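PDB 5BZ1: suppressor protein MPT5 from Saccharomyces cerevisiae, which binds the 3' untranslated regions of target messenger RNAs as a PUF-family protein and represses genes such as HO after transcription. Local coordinates for residues I195-S199 with L228-L232; V203-P207 with E235-L240. One frame throughout, in Å; residues are numbered along the deposited sequence.

Contact 1. Residues I195-S199 with L228-L232; sequences IFKIS and LDFYL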
loop_
_atom_site.group_PDB
_atom_site.type_symbol
_atom_site.label_atom_id
_atom_site.label_comp_id
_atom_site.label_asym_id
_atom_site.label_seq_id
_atom_site.Cartn_x
_atom_site.Cartn_y
_atom_site.Cartn_z
ATOM N N ILE A 195 -0.305 -12.229 -2.073
ATOM C CA ILE A 195 -1.502 -11.419 -1.843
ATOM C C ILE A 195 -2.553 -12.225 -1.077
ATOM O O ILE A 195 -3.196 -11.710 -0.157
ATOM C CB ILE A 195 -2.111 -10.910 -3.171
ATOM C CG1 ILE A 195 -1.130 -9.996 -3.904
ATOM C CG2 ILE A 195 -3.423 -10.171 -2.928
ATOM C CD1 ILE A 195 -1.623 -9.531 -5.264
ATOM N N PHE A 196 -2.720 -13.488 -1.469
ATOM C CA PHE A 196 -3.666 -14.398 -0.823
ATOM C C PHE A 196 -3.417 -14.526 0.675
ATOM O O PHE A 196 -4.344 -14.387 1.474
ATOM C CB PHE A 196 -3.593 -15.789 -1.457
ATOM C CG PHE A 196 -4.300 -15.899 -2.776
ATOM C CD1 PHE A 196 -5.144 -14.889 -3.215
ATOM C CD2 PHE A 196 -4.130 -17.023 -3.574
ATOM C CE1 PHE A 196 -5.800 -14.992 -4.430
ATOM C CE2 PHE A 196 -4.783 -17.130 -4.790
ATOM C CZ PHE A 196 -5.619 -16.112 -5.216
ATOM N N LYS A 197 -2.166 -14.800 1.045
ATOM C CA LYS A 197 -1.796 -14.976 2.449
ATOM C C LYS A 197 -2.127 -13.739 3.279
ATOM O O LYS A 197 -2.587 -13.847 4.417
ATOM C CB LYS A 197 -0.309 -15.331 2.575
ATOM C CG LYS A 197 -0.000 -16.791 2.255
ATOM C CD LYS A 197 1.468 -17.001 1.905
ATOM C CE LYS A 197 2.392 -16.606 3.044
ATOM N NZ LYS A 197 2.231 -17.479 4.237
ATOM N N ILE A 198 -1.904 -12.565 2.698
ATOM C CA ILE A 198 -2.191 -11.303 3.369
ATOM C C ILE A 198 -3.697 -11.053 3.446
ATOM O O ILE A 198 -4.208 -10.577 4.462
ATOM C CB ILE A 198 -1.485 -10.128 2.664
ATOM C CG1 ILE A 198 0.030 -10.350 2.667
ATOM C CG2 ILE A 198 -1.827 -8.804 3.326
ATOM C CD1 ILE A 198 0.824 -9.254 1.974
ATOM N N SER A 199 -4.404 -11.385 2.369
ATOM C CA SER A 199 -5.852 -11.207 2.308
ATOM C C SER A 199 -6.595 -12.067 3.329
ATOM O O SER A 199 -7.598 -11.629 3.900
ATOM C CB SER A 199 -6.359 -11.510 0.903
ATOM O OG SER A 199 -7.765 -11.662 0.896
ATOM N N LEU A 228 -8.611 -11.136 -7.431
ATOM C CA LEU A 228 -9.201 -11.510 -6.146
ATOM C C LEU A 228 -10.726 -11.626 -6.222
ATOM O O LEU A 228 -11.358 -12.141 -5.294
ATOM C CB LEU A 228 -8.827 -10.499 -5.060
ATOM C CG LEU A 228 -7.347 -10.274 -4.755
ATOM C CD1 LEU A 228 -7.175 -9.389 -3.530
ATOM C CD2 LEU A 228 -6.635 -11.595 -4.557
ATOM N N ASP A 229 -11.303 -11.149 -7.323
ATOM C CA ASP A 229 -12.756 -11.098 -7.499
ATOM C C ASP A 229 -13.473 -12.409 -7.153
ATOM O O ASP A 229 -14.540 -12.394 -6.538
ATOM C CB ASP A 229 -13.104 -10.696 -8.939
ATOM C CG ASP A 229 -12.797 -9.235 -9.235
ATOM O OD1 ASP A 229 -12.173 -8.568 -8.384
ATOM O OD2 ASP A 229 -13.169 -8.758 -10.329
ATOM N N PHE A 230 -12.874 -13.534 -7.535
ATOM C CA PHE A 230 -13.529 -14.841 -7.422
ATOM C C PHE A 230 -13.878 -15.261 -5.988
ATOM O O PHE A 230 -14.736 -16.120 -5.789
ATOM C CB PHE A 230 -12.701 -15.932 -8.121
ATOM C CG PHE A 230 -11.495 -16.380 -7.342
ATOM C CD1 PHE A 230 -11.527 -17.560 -6.610
ATOM C CD2 PHE A 230 -10.328 -15.625 -7.342
ATOM C CE1 PHE A 230 -10.421 -17.981 -5.890
ATOM C CE2 PHE A 230 -9.216 -16.037 -6.624
ATOM C CZ PHE A 230 -9.263 -17.217 -5.896
ATOM N N TYR A 231 -13.224 -14.655 -4.998
ATOM C CA TYR A 231 -13.511 -14.973 -3.599
ATOM C C TYR A 231 -13.811 -13.745 -2.735
ATOM O O TYR A 231 -14.631 -13.818 -1.821
ATOM C CB TYR A 231 -12.364 -15.775 -2.974
ATOM C CG TYR A 231 -11.186 -14.930 -2.552
ATOM C CD1 TYR A 231 -11.019 -14.542 -1.228
ATOM C CD2 TYR A 231 -10.241 -14.521 -3.478
ATOM C CE1 TYR A 231 -9.948 -13.771 -0.844
ATOM C CE2 TYR A 231 -9.169 -13.755 -3.104
ATOM C CZ TYR A 231 -9.026 -13.381 -1.791
ATOM O OH TYR A 231 -7.950 -12.614 -1.439
ATOM N N LEU A 232 -13.145 -12.627 -3.019
ATOM C CA LEU A 232 -13.195 -11.460 -2.136
ATOM C C LEU A 232 -14.589 -10.846 -1.992
ATOM O O LEU A 232 -14.978 -10.444 -0.896
ATOM C CB LEU A 232 -12.187 -10.392 -2.576
ATOM C CG LEU A 232 -12.002 -9.238 -1.588
ATOM C CD1 LEU A 232 -11.545 -9.761 -0.233
ATOM C CD2 LEU A 232 -11.019 -8.210 -2.117
#

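Contact 2. Residues V203-P207 with E235-L240; sequences VQFLP and ELFNRL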
loop_
_atom_site.group_PDB
_atom_site.type_symbol
_atom_site.label_atom_id
_atom_site.label_comp_id
_atom_site.label_asym_id
_atom_site.label_seq_id
_atom_site.Cartn_x
_atom_site.Cartn_y
_atom_site.Cartn_z
ATOM N N VAL A 203 -9.110 -10.357 5.901
ATOM C CA VAL A 203 -10.490 -10.801 6.089
ATOM C C VAL A 203 -10.736 -11.234 7.534
ATOM O O VAL A 203 -11.784 -10.935 8.108
ATOM C CB VAL A 203 -10.855 -11.946 5.117
ATOM C CG1 VAL A 203 -12.227 -12.534 5.450
ATOM C CG2 VAL A 203 -10.824 -11.448 3.678
ATOM N N GLN A 204 -9.761 -11.927 8.118
ATOM C CA GLN A 204 -9.865 -12.402 9.495
ATOM C C GLN A 204 -10.075 -11.251 10.481
ATOM O O GLN A 204 -10.839 -11.376 11.441
ATOM C CB GLN A 204 -8.616 -13.204 9.879
ATOM C CG GLN A 204 -8.549 -13.582 11.357
ATOM C CD GLN A 204 -7.359 -14.463 11.699
ATOM O OE1 GLN A 204 -6.608 -14.885 10.818
ATOM N NE2 GLN A 204 -7.183 -14.750 12.987
ATOM N N PHE A 205 -9.409 -10.128 10.227
ATOM C CA PHE A 205 -9.473 -8.979 11.123
ATOM C C PHE A 205 -10.230 -7.806 10.509
ATOM O O PHE A 205 -9.979 -6.648 10.845
ATOM C CB PHE A 205 -8.063 -8.545 11.520
ATOM C CG PHE A 205 -7.341 -9.549 12.368
ATOM C CD1 PHE A 205 -7.499 -9.550 13.747
ATOM C CD2 PHE A 205 -6.511 -10.496 11.789
ATOM C CE1 PHE A 205 -6.838 -10.477 14.535
ATOM C CE2 PHE A 205 -5.846 -11.425 12.568
ATOM C CZ PHE A 205 -6.010 -11.417 13.944
ATOM N N LEU A 206 -11.165 -8.121 9.619
ATOM C CA LEU A 206 -11.988 -7.119 8.940
ATOM C C LEU A 206 -12.660 -6.069 9.849
ATOM O O LEU A 206 -12.642 -4.877 9.517
ATOM C CB LEU A 206 -13.027 -7.807 8.048
ATOM C CG LEU A 206 -13.766 -6.947 7.030
ATOM C CD1 LEU A 206 -12.784 -6.299 6.079
ATOM C CD2 LEU A 206 -14.747 -7.800 6.257
ATOM N N PRO A 207 -13.257 -6.495 10.988
ATOM C CA PRO A 207 -13.928 -5.492 11.825
ATOM C C PRO A 207 -12.988 -4.411 12.366
ATOM O O PRO A 207 -13.447 -3.298 12.628
ATOM C CB PRO A 207 -14.488 -6.321 12.985
ATOM C CG PRO A 207 -14.653 -7.691 12.425
ATOM C CD PRO A 207 -13.479 -7.860 11.503
ATOM N N GLU A 235 -16.743 -13.228 0.089
ATOM C CA GLU A 235 -16.114 -13.284 1.405
ATOM C C GLU A 235 -16.417 -12.020 2.205
ATOM O O GLU A 235 -16.857 -12.096 3.354
ATOM C CB GLU A 235 -14.601 -13.456 1.265
ATOM C CG GLU A 235 -13.899 -13.892 2.536
ATOM C CD GLU A 235 -13.843 -15.396 2.681
ATOM O OE1 GLU A 235 -13.735 -16.088 1.645
ATOM O OE2 GLU A 235 -13.905 -15.887 3.827
ATOM N N LEU A 236 -16.179 -10.863 1.591
ATOM C CA LEU A 236 -16.497 -9.585 2.218
ATOM C C LEU A 236 -17.980 -9.483 2.546
ATOM O O LEU A 236 -18.348 -9.108 3.656
ATOM C CB LEU A 236 -16.094 -8.409 1.327
ATOM C CG LEU A 236 -14.613 -8.048 1.234
ATOM C CD1 LEU A 236 -14.430 -6.774 0.429
ATOM C CD2 LEU A 236 -14.005 -7.890 2.614
ATOM N N PHE A 237 -18.833 -9.816 1.583
ATOM C CA PHE A 237 -20.263 -9.651 1.788
ATOM C C PHE A 237 -20.802 -10.581 2.870
ATOM O O PHE A 237 -21.682 -10.192 3.633
ATOM C CB PHE A 237 -21.046 -9.826 0.487
ATOM C CG PHE A 237 -22.466 -9.350 0.582
ATOM C CD1 PHE A 237 -22.747 -7.993 0.705
ATOM C CD2 PHE A 237 -23.519 -10.250 0.569
ATOM C CE1 PHE A 237 -24.053 -7.542 0.804
ATOM C CE2 PHE A 237 -24.829 -9.808 0.668
ATOM C CZ PHE A 237 -25.095 -8.452 0.785
ATOM N N ASN A 238 -20.277 -11.800 2.941
ATOM C CA ASN A 238 -20.690 -12.736 3.984
ATOM C C ASN A 238 -20.361 -12.215 5.383
ATOM O O ASN A 238 -21.152 -12.366 6.313
ATOM C CB ASN A 238 -20.050 -14.110 3.768
ATOM C CG ASN A 238 -20.587 -14.818 2.538
ATOM O OD1 ASN A 238 -21.641 -14.461 2.014
ATOM N ND2 ASN A 238 -19.864 -15.833 2.074
ATOM N N ARG A 239 -19.195 -11.591 5.517
ATOM C CA ARG A 239 -18.726 -11.091 6.806
ATOM C C ARG A 239 -19.411 -9.790 7.223
ATOM O O ARG A 239 -19.451 -9.457 8.409
ATOM C CB ARG A 239 -17.206 -10.886 6.777
ATOM C CG ARG A 239 -16.440 -11.756 7.768
ATOM C CD ARG A 239 -15.025 -11.244 8.004
ATOM N NE ARG A 239 -14.415 -11.847 9.189
ATOM C CZ ARG A 239 -14.706 -11.492 10.438
ATOM N NH1 ARG A 239 -15.606 -10.545 10.670
ATOM N NH2 ARG A 239 -14.105 -12.087 11.460
ATOM N N LEU A 240 -19.959 -9.065 6.250
ATOM C CA LEU A 240 -20.440 -7.704 6.483
ATOM C C LEU A 240 -21.932 -7.465 6.258
ATOM O O LEU A 240 -22.468 -6.477 6.756
ATOM C CB LEU A 240 -19.673 -6.731 5.598
ATOM C CG LEU A 240 -18.166 -6.753 5.782
ATOM C CD1 LEU A 240 -17.519 -5.921 4.698
ATOM C CD2 LEU A 240 -17.804 -6.249 7.170
#

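Contact 1. Residues I195-S199 with L228-L232
Leu228 sends both methyls of its branched end to the helix that carries Ile195 and Phe196. Leu228 CD1 and CD2 each lie 3.9 Å from Ile195 CG2, and the two side chains pass at a slant. This is packing between consecutive Pumilio repeats of the PUF RNA-binding domain. Residues 195-199 lie in Pumilio repeat 5 and residues 228-232 in repeat 6. Leu222 of helix 215-223 also touches Leu228.

Phe196 has the most surface buried here. With CG anti to the carbonyl carbon (chi1 -78°), the Phe196 ring swings its far end toward residues 228-232. Leu228 CD2 sits at the ring edge, near its plane, 3.5 Å from Phe196 CE1. The two side chains run past each other in opposite directions. Further out, Phe196 CZ meets the edge of the Phe230 ring, 3.9 Å from Phe230 CE2. Tyr231 CE2 lies 3.8 Å from Phe196 CE1; the two ring planes are nearly perpendicular, at 88°, and the approach is oblique. An alanine in place of Phe196 would probably open a gap between Leu228, Phe230 and Tyr231 and leave the tyrosine ring less firmly placed.

The polar edge belongs to Ser199 and Tyr231. The Tyr231 CB already points to the other helix, and with CG between the backbone N and carbonyl carbon (chi1 80°) the ring carries its OH to Ser199. Ser199 OG and Tyr231 OH share a short hydrogen bond of 2.5 Å. Ser199 is buried, so this bond gives its hydroxyl a partner away from bulk solvent. Ser199 OG lies at the edge of the Tyr231 ring, in its plane.

Contact 2. Residues V203-P207 with E235-L240
Arg239 lays its side chain across the end of helix 192-204 and the turn after it, against Val203 and Leu206. The arginine chain is extended from CG to NE. Arg239 CD packs 3.9 Å from Leu206 CD2 and 4.0 Å from Val203 CG1. The guanidinium ends beside Pro207, whose CD lies over one of its faces. Arg239 NE comes within 3.0 Å of Val203 O, but the angle is poor for a hydrogen bond. This proximity to a carbonyl oxygen may still be favourable for the positive charge.

Leu206 fills the apolar side. Its CG is anti to the backbone N (chi1 -167°), which carries the branched end to the other helix. There it meets Leu240 tip to tip, Leu206 CD2 to Leu240 CD2 at 3.5 Å. Leu236 crosses it at about a right angle, Leu236 CD2 3.7 Å from Leu206 CD2. The contact joins neighbouring helices of the PUF domain's Pumilio repeat array; residues 203-207 lie in repeat 6 and 235-240 run on into repeat 7. Ile219 of helix 215-223 also touches Leu206.

Val203 works toward the outer side. Val203 CG1 lies 3.6 Å from Glu235 CG, meeting the aliphatic part of the bent glutamate chain.

Overall arrangement
Both contacts join helix 192-204, or the loop that follows it, to helix 229-240. Contact 1 uses the earlier part of both helices and contact 2 the later part, with centres 12 Å apart. Each is only partly buried. Contact 1 has more buried residues, with aromatic rings toward its outer side and a hydroxyl pair as its polar link. Contact 2 covers more surface but has more exposed residues; leucines make its apolar part, and a long arginine lies over the helix end and the turn. Helix 215-223 touches leucines of both. Neither reaches the bound RNA: their nearest atoms are about 14 Å and 13 Å from it.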